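Local atomic coordinates of mannosephosphate isomerase, putative (Archaeoglobus fulgidus, PDB entry 1ZX5), a protein that probably interconverts mannose 6-phosphate and fructose 6-phosphate as a zinc-dependent isomerase of the type 1 mannose-6-phosphate isomerase family. Residues 8-14 / 48-54. Residues are numbered along the deposited sequence; the frame is centred on the assembly and turned at random. Where two conformers were deposited one is given.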
loop_
_atom_site.group_PDB
_atom_site.type_symbol
_atom_site.label_atom_id
_atom_site.label_comp_id
_atom_site.label_asym_id
_atom_site.label_seq_id
_atom_site.Cartn_x
_atom_site.Cartn_y
_atom_site.Cartn_z
ATOM N N ILE A 8 -0.372 -8.241 16.559
ATOM C CA ILE A 8 -1.765 -7.838 16.555
ATOM C C ILE A 8 -2.365 -8.205 15.202
ATOM O O ILE A 8 -1.780 -7.925 14.157
ATOM C CB ILE A 8 -1.919 -6.330 16.882
ATOM C CG1 ILE A 8 -1.421 -6.055 18.314
ATOM C CG2 ILE A 8 -3.382 -5.849 16.672
ATOM C CD1 ILE A 8 -1.228 -4.570 18.657
ATOM N N PHE A 9 -3.520 -8.859 15.241
ATOM C CA PHE A 9 -4.171 -9.366 14.042
ATOM C C PHE A 9 -5.462 -8.600 13.780
ATOM O O PHE A 9 -6.023 -8.015 14.703
ATOM C CB PHE A 9 -4.410 -10.875 14.196
ATOM C CG PHE A 9 -3.132 -11.658 14.276
ATOM C CD1 PHE A 9 -2.456 -12.025 13.116
ATOM C CD2 PHE A 9 -2.565 -11.975 15.514
ATOM C CE1 PHE A 9 -1.257 -12.721 13.180
ATOM C CE2 PHE A 9 -1.359 -12.668 15.585
ATOM C CZ PHE A 9 -0.702 -13.040 14.417
ATOM N N GLN A 10 -5.919 -8.576 12.530
ATOM C CA GLN A 10 -7.261 -8.045 12.242
ATOM C C GLN A 10 -8.296 -9.030 12.729
ATOM O O GLN A 10 -8.146 -10.228 12.512
ATOM C CB GLN A 10 -7.485 -7.789 10.747
ATOM C CG GLN A 10 -6.730 -6.599 10.234
ATOM C CD GLN A 10 -7.272 -6.045 8.933
ATOM O OE1 GLN A 10 -7.828 -6.756 8.092
ATOM N NE2 GLN A 10 -7.084 -4.771 8.751
ATOM N N ALA A 11 -9.336 -8.515 13.377
ATOM C CA ALA A 11 -10.474 -9.313 13.839
ATOM C C ALA A 11 -11.386 -9.773 12.689
ATOM O O ALA A 11 -11.962 -10.864 12.741
ATOM C CB ALA A 11 -11.275 -8.514 14.847
ATOM N N GLN A 12 -11.523 -8.919 11.672
ATOM C CA GLN A 12 -12.362 -9.181 10.501
ATOM C C GLN A 12 -11.692 -8.603 9.259
ATOM O O GLN A 12 -10.908 -7.657 9.357
ATOM C CB GLN A 12 -13.791 -8.606 10.677
ATOM C CG GLN A 12 -13.878 -7.148 11.145
ATOM C CD GLN A 12 -15.297 -6.557 11.100
ATOM O OE1 GLN A 12 -16.259 -7.156 11.586
ATOM N NE2 GLN A 12 -15.420 -5.367 10.521
ATOM N N GLU A 13 -12.001 -9.181 8.100
ATOM C CA GLU A 13 -11.485 -8.700 6.814
ATOM C C GLU A 13 -12.084 -7.310 6.492
ATOM O O GLU A 13 -13.205 -7.008 6.868
ATOM C CB GLU A 13 -11.807 -9.733 5.713
ATOM C CG GLU A 13 -13.330 -10.035 5.562
ATOM C CD GLU A 13 -13.657 -11.509 5.206
ATOM O OE1 GLU A 13 -12.721 -12.350 5.120
ATOM O OE2 GLU A 13 -14.857 -11.830 5.025
ATOM N N ASN A 14 -11.298 -6.476 5.830
ATOM C CA ASN A 14 -11.689 -5.131 5.457
ATOM C C ASN A 14 -11.563 -5.010 3.932
ATOM O O ASN A 14 -10.573 -4.495 3.411
ATOM C CB ASN A 14 -10.815 -4.112 6.207
ATOM C CG ASN A 14 -11.352 -2.682 6.123
ATOM O OD1 ASN A 14 -12.397 -2.431 5.520
ATOM N ND2 ASN A 14 -10.621 -1.735 6.715
ATOM N N ARG A 48 -12.943 3.846 6.419
ATOM C CA ARG A 48 -12.887 2.395 6.325
ATOM C C ARG A 48 -11.875 1.803 7.333
ATOM O O ARG A 48 -10.899 1.161 6.945
ATOM C CB ARG A 48 -12.557 2.057 4.857
ATOM C CG ARG A 48 -12.591 0.618 4.453
ATOM C CD ARG A 48 -13.233 0.428 3.084
ATOM N NE ARG A 48 -12.984 1.483 2.094
ATOM C CZ ARG A 48 -13.865 1.817 1.148
ATOM N NH1 ARG A 48 -13.573 2.777 0.274
ATOM N NH2 ARG A 48 -15.048 1.203 1.079
ATOM N N PRO A 49 -12.105 2.028 8.646
ATOM C CA PRO A 49 -11.132 1.546 9.626
ATOM C C PRO A 49 -11.181 0.027 9.820
ATOM O O PRO A 49 -12.258 -0.574 9.788
ATOM C CB PRO A 49 -11.531 2.275 10.909
ATOM C CG PRO A 49 -12.981 2.573 10.752
ATOM C CD PRO A 49 -13.254 2.707 9.289
ATOM N N SER A 50 -10.012 -0.583 9.996
ATOM C CA SER A 50 -9.923 -2.001 10.303
ATOM C C SER A 50 -10.219 -2.191 11.776
ATOM O O SER A 50 -10.029 -1.274 12.582
ATOM C CB SER A 50 -8.528 -2.538 9.987
ATOM O OG SER A 50 -8.316 -2.604 8.586
ATOM N N THR A 51 -10.694 -3.375 12.130
ATOM C CA THR A 51 -10.848 -3.707 13.531
ATOM C C THR A 51 -9.858 -4.821 13.874
ATOM O O THR A 51 -9.629 -5.744 13.086
ATOM C CB THR A 51 -12.325 -4.070 13.938
ATOM O OG1 THR A 51 -12.673 -5.333 13.389
ATOM C CG2 THR A 51 -13.345 -3.033 13.434
ATOM N N VAL A 52 -9.261 -4.710 15.055
ATOM C CA VAL A 52 -8.165 -5.584 15.448
ATOM C C VAL A 52 -8.467 -6.394 16.714
ATOM O O VAL A 52 -9.358 -6.044 17.494
ATOM C CB VAL A 52 -6.827 -4.789 15.607
ATOM C CG1 VAL A 52 -6.430 -4.140 14.289
ATOM C CG2 VAL A 52 -6.920 -3.751 16.725
ATOM N N LEU A 53 -7.716 -7.483 16.889
ATOM C CA LEU A 53 -7.755 -8.283 18.115
ATOM C C LEU A 53 -6.498 -8.061 18.952
ATOM O O LEU A 53 -5.386 -8.429 18.539
ATOM C CB LEU A 53 -7.862 -9.777 17.789
ATOM C CG LEU A 53 -9.180 -10.365 17.289
ATOM C CD1 LEU A 53 -8.898 -11.641 16.480
ATOM C CD2 LEU A 53 -10.143 -10.626 18.447
ATOM N N VAL A 54 -6.687 -7.468 20.125
ATOM C CA VAL A 54 -5.598 -7.299 21.080
ATOM C C VAL A 54 -5.787 -8.250 22.276
ATOM O O VAL A 54 -6.678 -8.044 23.110
ATOM C CB VAL A 54 -5.452 -5.823 21.537
ATOM C CG1 VAL A 54 -4.393 -5.705 22.639
ATOM C CG2 VAL A 54 -5.090 -4.935 20.352
HETATM O O HOH W 1 -11.162 -5.004 9.832
#
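Phe9 and Leu53 form an antiparallel hydrogen-bonded pair where strand 9-10 joins strand 51-54, in a small three-stranded sheet of the cupin-type phosphomannose isomerase fold. Leu53 N reaches Phe9 O at 2.8 Å, almost straight (171°), and Ala11 N donates to Thr51 O. Beyond these bonds the two segments separate, and a water bridges Gln12 O and Thr51 N. Asn14 then spans the wider part with its side chain: CG lies anti to the backbone N (chi1 -167°), and ND2 gives both its hydrogens across, to Ser50 OG at 3.1 Å and to Arg48 O at 2.9 Å. Both acceptors lie in the amide plane, which fixes the rotation of the group, although ND2 sits well above the carbonyl plane of Arg48. Ser43 also binds both acceptors, through its N to Ser50 OG and its OG to Arg48 O. A leucine here has no such donors and would probably leave Ser50 OG and Arg48 O to rely on Ser43, with residues 48-50 less firmly tied to segment 8-14. Ala11 CB packs against Leu53 CG at 3.7 Å; the CG2 branch of Ile8 meets Val52 CB at 3.8 Å.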